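Long-range contact in beta-N-acetylhexosaminidase (Streptomyces plicatus, PDB 1JAK), which hydrolyses terminal beta-linked N-acetylhexosamine residues, probably by the substrate-assisted mechanism of family 20 glycoside hydrolases: residues 169-181 with 226-240. Numbering follows the deposited sequence.
Sequences HFFGVDEVKRYID and GYYTKAEYKEIVRYA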
loop_
_atom_site.group_PDB
_atom_site.type_symbol
_atom_site.label_atom_id
_atom_site.label_comp_id
_atom_site.label_asym_id
_atom_site.label_seq_id
_atom_site.Cartn_x
_atom_site.Cartn_y
_atom_site.Cartn_z
ATOM N N HIS A 169 -9.962 8.175 -11.218
ATOM C CA HIS A 169 -9.682 7.629 -12.540
ATOM C C HIS A 169 -9.662 6.129 -12.292
ATOM O O HIS A 169 -9.034 5.656 -11.345
ATOM C CB HIS A 169 -8.343 8.088 -13.123
ATOM C CG HIS A 169 -8.389 9.454 -13.738
ATOM N ND1 HIS A 169 -7.996 10.584 -13.059
ATOM C CD2 HIS A 169 -8.792 9.870 -14.962
ATOM C CE1 HIS A 169 -8.152 11.641 -13.837
ATOM N NE2 HIS A 169 -8.634 11.235 -14.998
ATOM N N PHE A 170 -10.377 5.382 -13.120
ATOM C CA PHE A 170 -10.436 3.941 -12.954
ATOM C C PHE A 170 -9.205 3.249 -13.519
ATOM O O PHE A 170 -8.666 3.652 -14.548
ATOM C CB PHE A 170 -11.686 3.385 -13.649
ATOM C CG PHE A 170 -11.846 1.897 -13.516
ATOM C CD1 PHE A 170 -12.109 1.319 -12.275
ATOM C CD2 PHE A 170 -11.727 1.069 -14.630
ATOM C CE1 PHE A 170 -12.251 -0.062 -12.144
ATOM C CE2 PHE A 170 -11.868 -0.315 -14.513
ATOM C CZ PHE A 170 -12.129 -0.883 -13.269
ATOM N N PHE A 171 -8.753 2.218 -12.816
ATOM C CA PHE A 171 -7.623 1.415 -13.253
ATOM C C PHE A 171 -8.107 -0.024 -13.195
ATOM O O PHE A 171 -8.625 -0.469 -12.172
ATOM C CB PHE A 171 -6.411 1.636 -12.342
ATOM C CG PHE A 171 -5.804 3.001 -12.486
ATOM C CD1 PHE A 171 -6.281 4.075 -11.738
ATOM C CD2 PHE A 171 -4.803 3.231 -13.426
ATOM C CE1 PHE A 171 -5.771 5.361 -11.931
ATOM C CE2 PHE A 171 -4.288 4.514 -13.627
ATOM C CZ PHE A 171 -4.774 5.581 -12.877
ATOM N N GLY A 172 -7.961 -0.735 -14.310
ATOM C CA GLY A 172 -8.414 -2.112 -14.387
ATOM C C GLY A 172 -7.599 -3.096 -13.575
ATOM O O GLY A 172 -6.567 -2.748 -13.002
ATOM N N VAL A 173 -8.065 -4.339 -13.538
ATOM C CA VAL A 173 -7.384 -5.387 -12.789
ATOM C C VAL A 173 -5.889 -5.454 -13.093
ATOM O O VAL A 173 -5.071 -5.456 -12.176
ATOM C CB VAL A 173 -8.017 -6.770 -13.071
ATOM C CG1 VAL A 173 -7.176 -7.878 -12.444
ATOM C CG2 VAL A 173 -9.431 -6.812 -12.502
ATOM N N ASP A 174 -5.525 -5.498 -14.371
ATOM C CA ASP A 174 -4.113 -5.590 -14.723
ATOM C C ASP A 174 -3.293 -4.392 -14.264
ATOM O O ASP A 174 -2.129 -4.541 -13.892
ATOM C CB ASP A 174 -3.942 -5.801 -16.229
ATOM C CG ASP A 174 -4.395 -7.178 -16.675
ATOM O OD1 ASP A 174 -4.411 -8.099 -15.831
ATOM O OD2 ASP A 174 -4.722 -7.344 -17.869
ATOM N N GLU A 175 -3.891 -3.205 -14.285
ATOM C CA GLU A 175 -3.171 -2.019 -13.844
ATOM C C GLU A 175 -3.027 -2.047 -12.324
ATOM O O GLU A 175 -2.025 -1.581 -11.778
ATOM C CB GLU A 175 -3.895 -0.755 -14.318
ATOM C CG GLU A 175 -3.960 -0.688 -15.836
ATOM C CD GLU A 175 -4.720 0.508 -16.365
ATOM O OE1 GLU A 175 -5.840 0.774 -15.882
ATOM O OE2 GLU A 175 -4.201 1.171 -17.286
ATOM N N VAL A 176 -4.019 -2.608 -11.637
ATOM C CA VAL A 176 -3.941 -2.709 -10.185
ATOM C C VAL A 176 -2.890 -3.761 -9.827
ATOM O O VAL A 176 -2.144 -3.594 -8.864
ATOM C CB VAL A 176 -5.304 -3.084 -9.567
ATOM C CG1 VAL A 176 -5.154 -3.349 -8.074
ATOM C CG2 VAL A 176 -6.289 -1.942 -9.788
ATOM N N LYS A 177 -2.821 -4.839 -10.609
ATOM C CA LYS A 177 -1.823 -5.880 -10.362
ATOM C C LYS A 177 -0.435 -5.268 -10.519
ATOM O O LYS A 177 0.489 -5.595 -9.772
ATOM C CB LYS A 177 -1.990 -7.041 -11.346
ATOM C CG LYS A 177 -3.184 -7.922 -11.054
ATOM C CD LYS A 177 -3.247 -9.094 -12.023
ATOM C CE LYS A 177 -4.386 -10.035 -11.659
ATOM N NZ LYS A 177 -4.486 -11.184 -12.609
ATOM N N ARG A 178 -0.293 -4.385 -11.500
ATOM C CA ARG A 178 0.975 -3.712 -11.734
ATOM C C ARG A 178 1.351 -2.870 -10.514
ATOM O O ARG A 178 2.495 -2.903 -10.061
ATOM C CB ARG A 178 0.886 -2.827 -12.984
ATOM C CG ARG A 178 2.041 -1.843 -13.142
ATOM C CD ARG A 178 2.023 -1.182 -14.515
ATOM N NE ARG A 178 2.760 0.079 -14.539
ATOM C CZ ARG A 178 3.121 0.715 -15.651
ATOM N NH1 ARG A 178 2.818 0.202 -16.840
ATOM N NH2 ARG A 178 3.773 1.869 -15.579
ATOM N N TYR A 179 0.389 -2.128 -9.968
ATOM C CA TYR A 179 0.687 -1.301 -8.801
ATOM C C TYR A 179 0.997 -2.190 -7.596
ATOM O O TYR A 179 1.845 -1.857 -6.768
ATOM C CB TYR A 179 -0.479 -0.361 -8.482
ATOM C CG TYR A 179 -0.055 0.794 -7.602
ATOM C CD1 TYR A 179 0.817 1.771 -8.084
ATOM C CD2 TYR A 179 -0.471 0.879 -6.275
ATOM C CE1 TYR A 179 1.271 2.804 -7.262
ATOM C CE2 TYR A 179 -0.022 1.910 -5.442
ATOM C CZ TYR A 179 0.850 2.865 -5.946
ATOM O OH TYR A 179 1.314 3.876 -5.134
ATOM N N ILE A 180 0.303 -3.319 -7.500
ATOM C CA ILE A 180 0.542 -4.262 -6.414
ATOM C C ILE A 180 2.003 -4.702 -6.470
ATOM O O ILE A 180 2.685 -4.758 -5.446
ATOM C CB ILE A 180 -0.391 -5.496 -6.541
ATOM C CG1 ILE A 180 -1.781 -5.134 -6.012
ATOM C CG2 ILE A 180 0.198 -6.699 -5.796
ATOM C CD1 ILE A 180 -2.851 -6.166 -6.310
ATOM N N ASP A 181 2.495 -5.001 -7.668
ATOM C CA ASP A 181 3.881 -5.425 -7.788
ATOM C C ASP A 181 4.847 -4.305 -7.414
ATOM O O ASP A 181 5.919 -4.566 -6.867
ATOM C CB ASP A 181 4.155 -5.958 -9.196
ATOM C CG ASP A 181 3.398 -7.247 -9.476
ATOM O OD1 ASP A 181 3.193 -8.027 -8.522
ATOM O OD2 ASP A 181 3.021 -7.490 -10.638
ATOM N N GLY A 226 -15.578 2.710 -15.510
ATOM C CA GLY A 226 -15.290 1.306 -15.290
ATOM C C GLY A 226 -15.595 0.874 -13.871
ATOM O O GLY A 226 -15.875 1.700 -13.006
ATOM N N TYR A 227 -15.562 -0.430 -13.633
ATOM C CA TYR A 227 -15.803 -0.965 -12.298
ATOM C C TYR A 227 -15.402 -2.424 -12.305
ATOM O O TYR A 227 -15.212 -3.014 -13.372
ATOM C CB TYR A 227 -17.279 -0.825 -11.897
ATOM C CG TYR A 227 -18.242 -1.624 -12.748
ATOM C CD1 TYR A 227 -18.509 -2.967 -12.468
ATOM C CD2 TYR A 227 -18.867 -1.041 -13.851
ATOM C CE1 TYR A 227 -19.376 -3.711 -13.274
ATOM C CE2 TYR A 227 -19.732 -1.772 -14.658
ATOM C CZ TYR A 227 -19.980 -3.103 -14.366
ATOM O OH TYR A 227 -20.830 -3.820 -15.179
ATOM N N TYR A 228 -15.260 -3.000 -11.119
ATOM C CA TYR A 228 -14.897 -4.402 -11.012
ATOM C C TYR A 228 -16.120 -5.249 -10.759
ATOM O O TYR A 228 -16.961 -4.902 -9.934
ATOM C CB TYR A 228 -13.947 -4.652 -9.841
ATOM C CG TYR A 228 -12.749 -3.752 -9.800
ATOM C CD1 TYR A 228 -11.857 -3.700 -10.866
ATOM C CD2 TYR A 228 -12.510 -2.942 -8.691
ATOM C CE1 TYR A 228 -10.755 -2.859 -10.830
ATOM C CE2 TYR A 228 -11.413 -2.098 -8.649
ATOM C CZ TYR A 228 -10.543 -2.059 -9.720
ATOM O OH TYR A 228 -9.477 -1.196 -9.690
ATOM N N THR A 229 -16.213 -6.361 -11.473
ATOM C CA THR A 229 -17.290 -7.305 -11.238
ATOM C C THR A 229 -16.821 -7.990 -9.958
ATOM O O THR A 229 -15.671 -7.814 -9.547
ATOM C CB THR A 229 -17.362 -8.373 -12.340
ATOM O OG1 THR A 229 -16.075 -8.988 -12.488
ATOM C CG2 THR A 229 -17.785 -7.761 -13.660
ATOM N N LYS A 230 -17.693 -8.765 -9.323
ATOM C CA LYS A 230 -17.313 -9.481 -8.111
ATOM C C LYS A 230 -16.109 -10.372 -8.430
ATOM O O LYS A 230 -15.169 -10.469 -7.640
ATOM C CB LYS A 230 -18.465 -10.364 -7.633
ATOM C CG LYS A 230 -19.788 -9.654 -7.435
ATOM C CD LYS A 230 -19.853 -8.945 -6.108
ATOM C CE LYS A 230 -21.287 -8.568 -5.765
ATOM N NZ LYS A 230 -21.350 -7.842 -4.472
ATOM N N ALA A 231 -16.147 -11.018 -9.594
ATOM C CA ALA A 231 -15.063 -11.905 -10.012
ATOM C C ALA A 231 -13.740 -11.161 -10.152
ATOM O O ALA A 231 -12.699 -11.643 -9.705
ATOM C CB ALA A 231 -15.419 -12.581 -11.334
ATOM N N GLU A 232 -13.775 -9.992 -10.786
ATOM C CA GLU A 232 -12.556 -9.207 -10.952
ATOM C C GLU A 232 -12.007 -8.806 -9.596
ATOM O O GLU A 232 -10.800 -8.857 -9.366
ATOM C CB GLU A 232 -12.819 -7.947 -11.777
ATOM C CG GLU A 232 -12.933 -8.199 -13.266
ATOM C CD GLU A 232 -13.183 -6.926 -14.038
ATOM O OE1 GLU A 232 -14.222 -6.288 -13.787
ATOM O OE2 GLU A 232 -12.342 -6.569 -14.890
ATOM N N TYR A 233 -12.898 -8.400 -8.696
ATOM C CA TYR A 233 -12.467 -7.996 -7.369
ATOM C C TYR A 233 -11.818 -9.174 -6.648
ATOM O O TYR A 233 -10.787 -9.018 -5.991
ATOM C CB TYR A 233 -13.645 -7.485 -6.543
ATOM C CG TYR A 233 -13.192 -6.891 -5.237
ATOM C CD1 TYR A 233 -12.527 -5.667 -5.208
ATOM C CD2 TYR A 233 -13.367 -7.577 -4.036
ATOM C CE1 TYR A 233 -12.044 -5.140 -4.024
ATOM C CE2 TYR A 233 -12.882 -7.056 -2.836
ATOM C CZ TYR A 233 -12.221 -5.836 -2.845
ATOM O OH TYR A 233 -11.725 -5.309 -1.679
ATOM N N LYS A 234 -12.428 -10.350 -6.765
ATOM C CA LYS A 234 -11.880 -11.545 -6.134
ATOM C C LYS A 234 -10.474 -11.825 -6.665
ATOM O O LYS A 234 -9.590 -12.246 -5.916
ATOM C CB LYS A 234 -12.776 -12.759 -6.409
ATOM C CG LYS A 234 -14.175 -12.666 -5.830
ATOM C CD LYS A 234 -14.975 -13.914 -6.183
ATOM C CE LYS A 234 -16.442 -13.766 -5.822
ATOM N NZ LYS A 234 -17.227 -14.971 -6.221
ATOM N N GLU A 235 -10.271 -11.591 -7.959
ATOM C CA GLU A 235 -8.970 -11.819 -8.585
ATOM C C GLU A 235 -7.933 -10.833 -8.054
ATOM O O GLU A 235 -6.771 -11.189 -7.852
ATOM C CB GLU A 235 -9.092 -11.708 -10.109
ATOM C CG GLU A 235 -7.774 -11.790 -10.883
ATOM C CD GLU A 235 -6.964 -13.051 -10.603
ATOM O OE1 GLU A 235 -7.518 -14.039 -10.072
ATOM O OE2 GLU A 235 -5.758 -13.057 -10.931
ATOM N N ILE A 236 -8.344 -9.588 -7.830
ATOM C CA ILE A 236 -7.423 -8.595 -7.283
ATOM C C ILE A 236 -7.019 -9.037 -5.875
ATOM O O ILE A 236 -5.846 -8.975 -5.504
ATOM C CB ILE A 236 -8.076 -7.190 -7.212
ATOM C CG1 ILE A 236 -8.278 -6.642 -8.629
ATOM C CG2 ILE A 236 -7.202 -6.248 -6.385
ATOM C CD1 ILE A 236 -8.952 -5.271 -8.680
ATOM N N VAL A 237 -7.993 -9.491 -5.092
ATOM C CA VAL A 237 -7.714 -9.939 -3.734
ATOM C C VAL A 237 -6.785 -11.153 -3.746
ATOM O O VAL A 237 -5.865 -11.249 -2.931
ATOM C CB VAL A 237 -9.020 -10.299 -2.984
ATOM C CG1 VAL A 237 -8.699 -10.932 -1.641
ATOM C CG2 VAL A 237 -9.856 -9.044 -2.776
ATOM N N ARG A 238 -7.017 -12.074 -4.676
ATOM C CA ARG A 238 -6.185 -13.271 -4.771
ATOM C C ARG A 238 -4.752 -12.903 -5.146
ATOM O O ARG A 238 -3.796 -13.403 -4.550
ATOM C CB ARG A 238 -6.740 -14.236 -5.821
ATOM C CG ARG A 238 -5.965 -15.550 -5.910
ATOM C CD ARG A 238 -6.194 -16.236 -7.249
ATOM N NE ARG A 238 -5.622 -15.457 -8.347
ATOM C CZ ARG A 238 -4.319 -15.295 -8.553
ATOM N NH1 ARG A 238 -3.437 -15.862 -7.739
ATOM N NH2 ARG A 238 -3.893 -14.552 -9.566
ATOM N N TYR A 239 -4.609 -12.032 -6.142
ATOM C CA TYR A 239 -3.289 -11.608 -6.594
ATOM C C TYR A 239 -2.569 -10.881 -5.461
ATOM O O TYR A 239 -1.386 -11.119 -5.207
ATOM C CB TYR A 239 -3.413 -10.682 -7.805
ATOM C CG TYR A 239 -2.101 -10.423 -8.516
ATOM C CD1 TYR A 239 -1.561 -11.370 -9.385
ATOM C CD2 TYR A 239 -1.394 -9.238 -8.311
ATOM C CE1 TYR A 239 -0.348 -11.144 -10.036
ATOM C CE2 TYR A 239 -0.180 -9.001 -8.955
ATOM C CZ TYR A 239 0.335 -9.962 -9.817
ATOM O OH TYR A 239 1.526 -9.741 -10.470
ATOM N N ALA A 240 -3.287 -9.992 -4.780
ATOM C CA ALA A 240 -2.702 -9.252 -3.668
ATOM C C ALA A 240 -2.254 -10.229 -2.587
ATOM O O ALA A 240 -1.179 -10.077 -2.011
ATOM C CB ALA A 240 -3.719 -8.265 -3.094
HETATM O O HOH W 1 -10.269 -4.981 -15.243
#
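Helices 173-181 and 230-240 run nearly parallel, their axes approaching to 10.2 Å at 16°, as neighbouring outer helices of the catalytic alpha/beta barrel. In the loops leading into them, Gly226 lays its CA over one face of the Phe170 ring, and a side chain at this glycine would strike that ring. Tyr228 reaches across to give its OH proton to Phe171 O (2.7 Å), almost straight down the carbonyl, while Phe170 CE1 and Ile236 CD1 cover opposite faces of its ring. One water accepts from Val173 N and donates to Glu232 OE2, bridging the helix starts. Between the helices, Val173 and Val176 pack on Ile236, and further in Ile180 CD1 meets Ala240 CB, with Leu191 and Leu193 of strand 190-194 beneath. Tyr239, swung out with CG anti to its N (chi1 -168°), takes Lys177 CG over one ring face and donates its OH to the syn lone pair of Asp181 OD2 (2.7 Å). A leucine in its place would probably leave that oxygen without its donor and the lysine chain less firmly held. Lys177 NZ meets Glu235 OE2 (2.8 Å) on the anti side; Arg238 grips both carboxylate oxygens side-on. Shared by two cations, Glu235 probably stays ionised and balances part of their charge.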